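Local coordinates for ECXA (Escherichia coli, PDB 4L63), which binds zinc and probably acts as a metallopeptidase of the met-zincin type, cleaving peptide bonds in protein substrates, at residues 6-9 against 10-13; 15-18 against 19-23; 22-25 against 26-29; 183-186 against 187-190. One frame throughout, in Å; residues are numbered along the deposited sequence. Where two conformers were deposited one is given.

Contact 1: 6-9 against 10-13; sequences PNEE and KKVI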
loop_
_atom_site.group_PDB
_atom_site.type_symbol
_atom_site.label_atom_id
_atom_site.label_comp_id
_atom_site.label_asym_id
_atom_site.label_seq_id
_atom_site.Cartn_x
_atom_site.Cartn_y
_atom_site.Cartn_z
ATOM N N PRO A 6 2.557 4.167 14.734
ATOM C CA PRO A 6 1.471 4.955 14.138
ATOM C C PRO A 6 1.924 5.638 12.846
ATOM O O PRO A 6 3.088 6.011 12.736
ATOM C CB PRO A 6 1.145 5.993 15.221
ATOM C CG PRO A 6 1.640 5.398 16.493
ATOM C CD PRO A 6 2.834 4.555 16.128
ATOM N N ASN A 7 1.023 5.789 11.881
ATOM C CA ASN A 7 1.381 6.418 10.603
ATOM C C ASN A 7 2.026 7.783 10.787
ATOM O O ASN A 7 2.988 8.122 10.096
ATOM C CB ASN A 7 0.138 6.542 9.721
ATOM C CG ASN A 7 -0.290 5.204 9.157
ATOM O OD1 ASN A 7 0.494 4.247 9.152
ATOM N ND2 ASN A 7 -1.532 5.122 8.683
ATOM N N GLU A 8 1.504 8.559 11.728
ATOM C CA GLU A 8 2.006 9.919 11.933
ATOM C C GLU A 8 3.491 9.935 12.310
ATOM O O GLU A 8 4.199 10.893 12.015
ATOM C CB GLU A 8 1.180 10.643 12.999
ATOM C CG GLU A 8 1.549 12.132 13.197
ATOM C CD GLU A 8 1.418 12.979 11.933
ATOM O OE1 GLU A 8 0.666 12.595 11.009
ATOM O OE2 GLU A 8 2.065 14.052 11.870
ATOM N N GLU A 9 3.971 8.860 12.931
ATOM C CA GLU A 9 5.393 8.776 13.304
ATOM C C GLU A 9 6.281 8.190 12.206
ATOM O O GLU A 9 7.504 8.163 12.348
ATOM C CB GLU A 9 5.550 7.947 14.582
ATOM C CG GLU A 9 4.891 8.576 15.803
ATOM C CD GLU A 9 5.002 7.699 17.043
ATOM O OE1 GLU A 9 5.982 6.932 17.149
ATOM O OE2 GLU A 9 4.090 7.760 17.899
ATOM N N LYS A 10 5.665 7.722 11.121
ATOM C CA LYS A 10 6.400 7.193 9.970
ATOM C C LYS A 10 6.363 8.162 8.796
ATOM O O LYS A 10 6.875 7.851 7.719
ATOM C CB LYS A 10 5.820 5.854 9.507
ATOM C CG LYS A 10 5.677 4.811 10.572
ATOM C CD LYS A 10 5.276 3.470 9.967
ATOM C CE LYS A 10 3.845 3.454 9.393
ATOM N NZ LYS A 10 3.508 2.037 8.949
ATOM N N LYS A 11 5.712 9.303 8.997
ATOM C CA LYS A 11 5.538 10.301 7.942
ATOM C C LYS A 11 6.804 11.116 7.812
ATOM O O LYS A 11 7.328 11.589 8.814
ATOM C CB LYS A 11 4.350 11.221 8.259
ATOM C CG LYS A 11 4.084 12.288 7.213
ATOM C CD LYS A 11 2.986 13.243 7.701
ATOM C CE LYS A 11 1.613 12.603 7.589
ATOM N NZ LYS A 11 0.548 13.474 8.162
ATOM N N VAL A 12 7.274 11.294 6.582
ATOM C CA VAL A 12 8.534 11.972 6.328
ATOM C C VAL A 12 8.273 13.171 5.434
ATOM O O VAL A 12 7.594 13.048 4.414
ATOM C CB VAL A 12 9.558 11.026 5.659
ATOM C CG1 VAL A 12 10.851 11.779 5.294
ATOM C CG2 VAL A 12 9.841 9.848 6.577
ATOM N N ILE A 13 8.812 14.320 5.827
ATOM C CA ILE A 13 8.560 15.571 5.135
ATOM C C ILE A 13 9.857 16.113 4.554
ATOM O O ILE A 13 10.852 16.225 5.265
ATOM C CB ILE A 13 7.949 16.625 6.074
ATOM C CG1 ILE A 13 6.689 16.073 6.762
ATOM C CG2 ILE A 13 7.684 17.936 5.332
ATOM C CD1 ILE A 13 5.596 15.645 5.799
HETATM O O HOH W 1 0.369 1.323 9.366
#

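Contact 2: 15-18 against 19-23; sequences YADH and NGQLY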
loop_
_atom_site.group_PDB
_atom_site.type_symbol
_atom_site.label_atom_id
_atom_site.label_comp_id
_atom_site.label_asym_id
_atom_site.label_seq_id
_atom_site.Cartn_x
_atom_site.Cartn_y
_atom_site.Cartn_z
ATOM N N TYR A 15 11.966 19.116 2.057
ATOM C CA TYR A 15 11.968 20.552 1.830
ATOM C C TYR A 15 11.746 20.891 0.379
ATOM O O TYR A 15 12.566 20.582 -0.431
ATOM C CB TYR A 15 13.317 21.090 2.273
ATOM C CG TYR A 15 13.334 22.523 2.750
ATOM C CD1 TYR A 15 14.201 22.930 3.720
ATOM C CD2 TYR A 15 12.490 23.444 2.217
ATOM C CE1 TYR A 15 14.218 24.223 4.155
ATOM C CE2 TYR A 15 12.503 24.741 2.645
ATOM C CZ TYR A 15 13.371 25.120 3.609
ATOM O OH TYR A 15 13.373 26.425 4.018
ATOM N N ALA A 16 10.640 21.529 0.065
ATOM C CA ALA A 16 10.344 21.953 -1.298
ATOM C C ALA A 16 10.507 23.463 -1.414
ATOM O O ALA A 16 10.444 24.166 -0.414
ATOM C CB ALA A 16 8.939 21.542 -1.700
ATOM N N ASP A 17 10.721 23.962 -2.626
ATOM C CA ASP A 17 10.860 25.405 -2.803
ATOM C C ASP A 17 9.507 26.097 -2.915
ATOM O O ASP A 17 8.468 25.512 -2.621
ATOM C CB ASP A 17 11.731 25.732 -4.022
ATOM C CG ASP A 17 11.192 25.143 -5.317
ATOM O OD1 ASP A 17 9.962 25.008 -5.478
ATOM O OD2 ASP A 17 12.017 24.846 -6.205
ATOM N N HIS A 18 9.522 27.347 -3.362
ATOM C CA HIS A 18 8.309 28.155 -3.367
ATOM C C HIS A 18 7.346 27.755 -4.484
ATOM O O HIS A 18 6.225 28.261 -4.552
ATOM C CB HIS A 18 8.674 29.638 -3.474
ATOM C CG HIS A 18 9.772 30.052 -2.545
ATOM N ND1 HIS A 18 9.538 30.436 -1.242
ATOM C CD2 HIS A 18 11.111 30.138 -2.729
ATOM C CE1 HIS A 18 10.686 30.743 -0.663
ATOM N NE2 HIS A 18 11.656 30.573 -1.544
ATOM N N ASN A 19 7.779 26.841 -5.351
ATOM C CA ASN A 19 6.904 26.316 -6.395
ATOM C C ASN A 19 6.749 24.799 -6.352
ATOM O O ASN A 19 6.655 24.153 -7.395
ATOM C CB ASN A 19 7.405 26.730 -7.776
ATOM C CG ASN A 19 7.249 28.216 -8.025
ATOM O OD1 ASN A 19 6.135 28.710 -8.212
ATOM N ND2 ASN A 19 8.367 28.934 -8.054
ATOM N N GLY A 20 6.730 24.239 -5.147
ATOM C CA GLY A 20 6.402 22.836 -4.950
ATOM C C GLY A 20 7.404 21.823 -5.474
ATOM O O GLY A 20 7.094 20.635 -5.590
ATOM N N GLN A 21 8.608 22.281 -5.790
ATOM C CA GLN A 21 9.649 21.382 -6.260
ATOM C C GLN A 21 10.623 21.073 -5.138
ATOM O O GLN A 21 11.138 21.977 -4.483
ATOM C CB GLN A 21 10.384 21.983 -7.464
ATOM C CG GLN A 21 9.441 22.523 -8.527
ATOM C CD GLN A 21 8.626 21.426 -9.190
ATOM O OE1 GLN A 21 9.181 20.490 -9.768
ATOM N NE2 GLN A 21 7.303 21.529 -9.094
ATOM N N LEU A 22 10.860 19.784 -4.917
ATOM C CA LEU A 22 11.750 19.336 -3.858
ATOM C C LEU A 22 13.184 19.739 -4.151
ATOM O O LEU A 22 13.656 19.590 -5.275
ATOM C CB LEU A 22 11.656 17.819 -3.684
ATOM C CG LEU A 22 10.289 17.340 -3.197
ATOM C CD1 LEU A 22 10.071 15.881 -3.558
ATOM C CD2 LEU A 22 10.184 17.556 -1.701
ATOM N N TYR A 23 13.876 20.253 -3.141
ATOM C CA TYR A 23 15.286 20.567 -3.309
ATOM C C TYR A 23 16.063 19.288 -3.624
ATOM O O TYR A 23 15.788 18.210 -3.091
ATOM C CB TYR A 23 15.839 21.279 -2.070
ATOM C CG TYR A 23 15.435 22.738 -2.018
ATOM C CD1 TYR A 23 16.096 23.686 -2.795
ATOM C CD2 TYR A 23 14.382 23.167 -1.217
ATOM C CE1 TYR A 23 15.727 25.018 -2.768
ATOM C CE2 TYR A 23 14.005 24.502 -1.183
ATOM C CZ TYR A 23 14.684 25.425 -1.963
ATOM O OH TYR A 23 14.321 26.756 -1.939
#

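Contact 3: 22-25 against 26-29; sequences LYNI and TSIY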
loop_
_atom_site.group_PDB
_atom_site.type_symbol
_atom_site.label_atom_id
_atom_site.label_comp_id
_atom_site.label_asym_id
_atom_site.label_seq_id
_atom_site.Cartn_x
_atom_site.Cartn_y
_atom_site.Cartn_z
ATOM N N LEU A 22 10.860 19.784 -4.917
ATOM C CA LEU A 22 11.750 19.336 -3.858
ATOM C C LEU A 22 13.184 19.739 -4.151
ATOM O O LEU A 22 13.656 19.590 -5.275
ATOM C CB LEU A 22 11.656 17.819 -3.684
ATOM C CG LEU A 22 10.289 17.340 -3.197
ATOM C CD1 LEU A 22 10.071 15.881 -3.558
ATOM C CD2 LEU A 22 10.184 17.556 -1.701
ATOM N N TYR A 23 13.876 20.253 -3.141
ATOM C CA TYR A 23 15.286 20.567 -3.309
ATOM C C TYR A 23 16.063 19.288 -3.624
ATOM O O TYR A 23 15.788 18.210 -3.091
ATOM C CB TYR A 23 15.839 21.279 -2.070
ATOM C CG TYR A 23 15.435 22.738 -2.018
ATOM C CD1 TYR A 23 16.096 23.686 -2.795
ATOM C CD2 TYR A 23 14.382 23.167 -1.217
ATOM C CE1 TYR A 23 15.727 25.018 -2.768
ATOM C CE2 TYR A 23 14.005 24.502 -1.183
ATOM C CZ TYR A 23 14.684 25.425 -1.963
ATOM O OH TYR A 23 14.321 26.756 -1.939
ATOM N N ASN A 24 17.003 19.420 -4.546
ATOM C CA ASN A 24 17.827 18.317 -5.005
ATOM C C ASN A 24 19.172 18.383 -4.299
ATOM O O ASN A 24 20.004 19.225 -4.644
ATOM C CB ASN A 24 17.997 18.402 -6.522
ATOM C CG ASN A 24 18.651 17.173 -7.116
ATOM O OD1 ASN A 24 19.582 16.609 -6.548
ATOM N ND2 ASN A 24 18.171 16.762 -8.281
ATOM N N ILE A 25 19.394 17.516 -3.312
ATOM C CA ILE A 25 20.615 17.618 -2.514
ATOM C C ILE A 25 21.841 17.140 -3.298
ATOM O O ILE A 25 22.976 17.422 -2.916
ATOM C CB ILE A 25 20.508 16.841 -1.179
ATOM C CG1 ILE A 25 20.349 15.338 -1.414
ATOM C CG2 ILE A 25 19.368 17.400 -0.314
ATOM C CD1 ILE A 25 20.537 14.514 -0.155
ATOM N N THR A 26 21.613 16.436 -4.404
ATOM C CA THR A 26 22.710 16.079 -5.298
ATOM C C THR A 26 23.168 17.327 -6.044
ATOM O O THR A 26 24.365 17.578 -6.175
ATOM C CB THR A 26 22.312 14.982 -6.312
ATOM O OG1 THR A 26 21.968 13.777 -5.616
ATOM C CG2 THR A 26 23.469 14.687 -7.267
ATOM N N SER A 27 22.209 18.114 -6.525
ATOM C CA SER A 27 22.516 19.373 -7.201
ATOM C C SER A 27 23.111 20.393 -6.235
ATOM O O SER A 27 24.010 21.155 -6.595
ATOM C CB SER A 27 21.261 19.958 -7.849
ATOM O OG SER A 27 20.649 19.027 -8.720
ATOM N N ILE A 28 22.599 20.404 -5.009
ATOM C CA ILE A 28 23.006 21.391 -4.017
ATOM C C ILE A 28 24.418 21.132 -3.487
ATOM O O ILE A 28 25.231 22.052 -3.408
ATOM C CB ILE A 28 22.008 21.438 -2.833
ATOM C CG1 ILE A 28 20.665 22.012 -3.293
ATOM C CG2 ILE A 28 22.562 22.279 -1.699
ATOM C CD1 ILE A 28 19.544 21.885 -2.258
ATOM N N TYR A 29 24.715 19.884 -3.140
ATOM C CA TYR A 29 25.999 19.558 -2.524
ATOM C C TYR A 29 27.026 18.986 -3.505
ATOM O O TYR A 29 28.225 18.957 -3.217
ATOM C CB TYR A 29 25.792 18.569 -1.378
ATOM C CG TYR A 29 24.922 19.099 -0.258
ATOM C CD1 TYR A 29 25.149 20.359 0.291
ATOM C CD2 TYR A 29 23.874 18.342 0.249
ATOM C CE1 TYR A 29 24.359 20.847 1.315
ATOM C CE2 TYR A 29 23.074 18.822 1.275
ATOM C CZ TYR A 29 23.319 20.073 1.803
ATOM O OH TYR A 29 22.525 20.549 2.824
#

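Contact 4: 183-186 against 187-190; sequences GLEV and ARCR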
loop_
_atom_site.group_PDB
_atom_site.type_symbol
_atom_site.label_atom_id
_atom_site.label_comp_id
_atom_site.label_asym_id
_atom_site.label_seq_id
_atom_site.Cartn_x
_atom_site.Cartn_y
_atom_site.Cartn_z
ATOM N N GLY A 183 7.250 22.513 3.435
ATOM C CA GLY A 183 7.395 21.080 3.637
ATOM C C GLY A 183 6.368 20.308 2.835
ATOM O O GLY A 183 5.195 20.679 2.796
ATOM N N LEU A 184 6.815 19.236 2.185
ATOM C CA LEU A 184 5.933 18.370 1.416
ATOM C C LEU A 184 6.273 16.935 1.771
ATOM O O LEU A 184 7.453 16.580 1.815
ATOM C CB LEU A 184 6.098 18.592 -0.093
ATOM C CG LEU A 184 5.592 19.910 -0.672
ATOM C CD1 LEU A 184 5.674 19.865 -2.190
ATOM C CD2 LEU A 184 4.172 20.199 -0.215
ATOM N N GLU A 185 5.248 16.125 2.023
ATOM C CA GLU A 185 5.448 14.732 2.384
ATOM C C GLU A 185 6.110 13.979 1.238
ATOM O O GLU A 185 5.717 14.126 0.088
ATOM C CB GLU A 185 4.127 14.051 2.749
ATOM C CG GLU A 185 4.344 12.646 3.318
ATOM C CD GLU A 185 3.056 11.925 3.692
ATOM O OE1 GLU A 185 1.956 12.528 3.600
ATOM O OE2 GLU A 185 3.152 10.743 4.077
ATOM N N VAL A 186 7.113 13.171 1.560
ATOM C CA VAL A 186 7.771 12.356 0.549
ATOM C C VAL A 186 7.782 10.886 0.984
ATOM O O VAL A 186 7.644 10.576 2.172
ATOM C CB VAL A 186 9.215 12.829 0.287
ATOM C CG1 VAL A 186 9.216 14.240 -0.312
ATOM C CG2 VAL A 186 10.029 12.817 1.582
ATOM N N ALA A 187 7.932 9.996 0.008
ATOM C CA ALA A 187 8.263 8.595 0.272
ATOM C C ALA A 187 7.284 7.898 1.213
ATOM O O ALA A 187 7.687 7.031 1.993
ATOM C CB ALA A 187 9.688 8.498 0.844
ATOM N N ARG A 188 6.007 8.269 1.151
ATOM C CA ARG A 188 5.027 7.680 2.065
ATOM C C ARG A 188 4.992 6.160 1.974
ATOM O O ARG A 188 4.975 5.582 0.879
ATOM C CB ARG A 188 3.630 8.222 1.789
ATOM C CG ARG A 188 2.541 7.468 2.549
ATOM C CD ARG A 188 1.185 7.895 2.045
ATOM N NE ARG A 188 0.961 9.290 2.393
ATOM C CZ ARG A 188 -0.211 9.906 2.283
ATOM N NH1 ARG A 188 -0.326 11.179 2.643
ATOM N NH2 ARG A 188 -1.266 9.242 1.827
ATOM N N CYS A 189 4.975 5.518 3.134
ATOM C CA CYS A 189 4.761 4.083 3.176
ATOM C C CYS A 189 4.112 3.717 4.493
ATOM O O CYS A 189 4.760 3.708 5.538
ATOM C CB CYS A 189 6.067 3.326 2.987
ATOM S SG CYS A 189 5.796 1.524 3.023
ATOM N N ARG A 190 2.810 3.463 4.434
ATOM C CA ARG A 190 2.062 3.060 5.618
ATOM C C ARG A 190 1.943 1.552 5.742
ATOM O O ARG A 190 1.652 1.041 6.823
ATOM C CB ARG A 190 0.666 3.675 5.600
ATOM C CG ARG A 190 0.682 5.184 5.804
ATOM C CD ARG A 190 -0.674 5.761 5.459
ATOM N NE ARG A 190 -0.958 5.587 4.039
ATOM C CZ ARG A 190 -1.978 6.162 3.413
ATOM N NH1 ARG A 190 -2.805 6.949 4.086
ATOM N NH2 ARG A 190 -2.164 5.954 2.117
#

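Contact 1: 6-9 against 10-13
Lys10 and Lys11 reach back to Asn7 and Glu8 in the turn that precedes strand 12-16. The backbone bonds set the frame. Lys10 N donates to Asn7 O at 2.9 Å. Within the turn, Glu9 N donates to Pro6 O. The two bonds make two overlapping type I turns, 6-9 and 7-10. Asn7 to Glu9 have helical backbone angles but lack the regular bonds of a helix.

The charged pair is Glu8 with Lys11. Lys11 NZ lies 3.0 Å from Glu8 OE1, on its syn lone pair, and forms a salt bridge. Glu8 has CG anti to the backbone N (chi1 -175°) and then bends at chi2. This curls the carboxylate back toward the lysine.

The side chain of Lys10 crosses that of Asn7 at a slant, with CE 3.5 Å from Asn7 OD1. One water joins the two polar ends, 2.9 Å from Asn7 OD1 and 3.2 Å from Lys10 NZ. The main partner of Lys10 NZ is Arg190 O. Asn7 ND2 bonds to the backbone of another protein's chain. This places the turn at an interface of the assembly.

The carboxylate of Glu9 is taken by Arg210 in a salt bridge. The chain then enters strand 12-16. There Val12 pairs with Val186 of strand 181-186 and packs against helix 228-239.

Contact 2: 15-18 against 19-23
The backbones of Tyr15-Asp17 and Gln21-Tyr23 run roughly antiparallel, with Ala16 and Leu22 as a non-hydrogen-bonded pair whose CA atoms are 3.9 Å apart. Two bonds flank this pair. Tyr23 N donates almost straight to Tyr15 O at 3.0 Å (174°), and Asp17 N donates to Gln21 O at 2.8 Å.

Asp17 organises the bend. Its OD1 accepts from Asn19 N at 2.9 Å and from Gln21 N at 3.1 Å. The two donors come from opposite faces of the carboxylate plane. Asp17 CG stands between the backbone N and the carbonyl carbon (chi1 58°), which turns the carboxylate in over the loop. The bond from Asn19 N makes an Asx turn at the head of a short beta hairpin. Gly20 takes a positive phi there. Gln21 NE2 donates to Asn19 O, a further bond across the turn.

At the open end, the edge of Tyr23 points at the face of Tyr15, a T-shaped stack with planes at 87°. The centroids are 5.5 Å apart. The far end of Tyr23 reaches Asp17, with OH 3.5 Å from Asp17 CB. Both tyrosine hydroxyls bond to the backbone of His180. Ala16 CB and Leu22 CD2 touch at 4.2 Å, near strand 181-186.

Contact 3: 22-25 against 26-29
Asn24 OD1 meets the first backbone N-H groups of helix 25-29. It accepts from Ser27 N at 3.0 Å (158°). The donor lies above the carbonyl plane of the amide. A second bond, from Thr26 N, is weak. Asn24 is thus the N-cap of the helix. Its CG is anti to the backbone N (chi1 -171°), which carries the amide forward over the first turn. Ser27 CB and OG lie beside it, with OG 3.2 Å from Asn24 CG.

The helix bonds follow directly. Ile28 N donates to Asn24 O at 2.9 Å. Tyr29 N donates to Ile25 O at 3.0 Å. Between them, the cap and these bonds take up the N-H groups of residues 26 to 29, that of Thr26 only weakly.

A second layer is apolar. Tyr23, the residue before the cap, touches Ile28, four residues after the cap: Tyr23 CB lies 3.8 Å from Ile28 CD1. This pairing across an N-cap is a hydrophobic staple. On another side of the turn, Ile25 CB lies 4.0 Å from Tyr29 CD2.

Toward helix 228-239, Thr26 OG1 bonds to Arg238 O and Ile25 packs on the helix. Tyr29 OH bonds to Ser114 OG and to Ile165 O, at the end of the helix that carries the zinc-binding histidines His160 and His164. The short helix 25-29 therefore bridges helix 228-239, the zinc helix 146-165 and the loop holding Phe108, against which Ile28 and Tyr29 lie.

Contact 4: 183-186 against 187-190
Glu185 and Arg188, three residues apart, join in a two-pronged salt bridge. Arg188 NH1 donates to Glu185 OE1 at 2.8 Å, and the bond is almost straight (178°). Arg188 NE donates to Glu185 OE2 at 3.1 Å. The grip is side-on, one nitrogen to each oxygen, so both carboxylate oxygens are satisfied by one arginine. The carboxylate lies at the edge of the guanidinium. The two planes are still 40° apart, and NE meets OE2 from above the carboxylate plane. Glu185 is extended, whereas Arg188 bends at chi3 (-66°), which brings NE and NH1 round to the carboxylate. Arg188 CB also lies 3.4 Å from Glu185 OE2.

The turn between them is made by Ala187, with the positive phi of a left-handed conformation. Here the chain leaves the middle strand of a three-stranded antiparallel sheet, inside the met-zincin family region. Arg188 N comes within 3.0 Å of Val186 O, but the angle is too poor for a hydrogen bond. Ala187 bonds through its backbone to Asn248, and its O accepts from Ser251 OG. Cys189 O accepts from Asn229 ND2, and the disulfide from Cys189 to Cys252 ties this loop to the C-terminal part of the chain. Arg188 packs against the backbone of another protein's chain.

In the fold
From the N terminus, contact 1 closes the turn that leads into strand 12-16. Contact 2 opens farther along that strand and closes the hairpin into strand 21-22. Contact 3 begins where contact 2 ends and starts helix 25-29. Contact 4 comes much later, as the chain leaves strand 181-186. Contacts 2 and 3 overlap at Leu22 and Tyr23; otherwise the four follow in series, and none lies within another. Contact 4 returns beside contact 1 because strands 12-16 and 181-186 are neighbours. It also touches contact 2, where Leu184 packs on Ala16 and Val186 on Leu22. Early and late parts of the chain thus meet in one sheet.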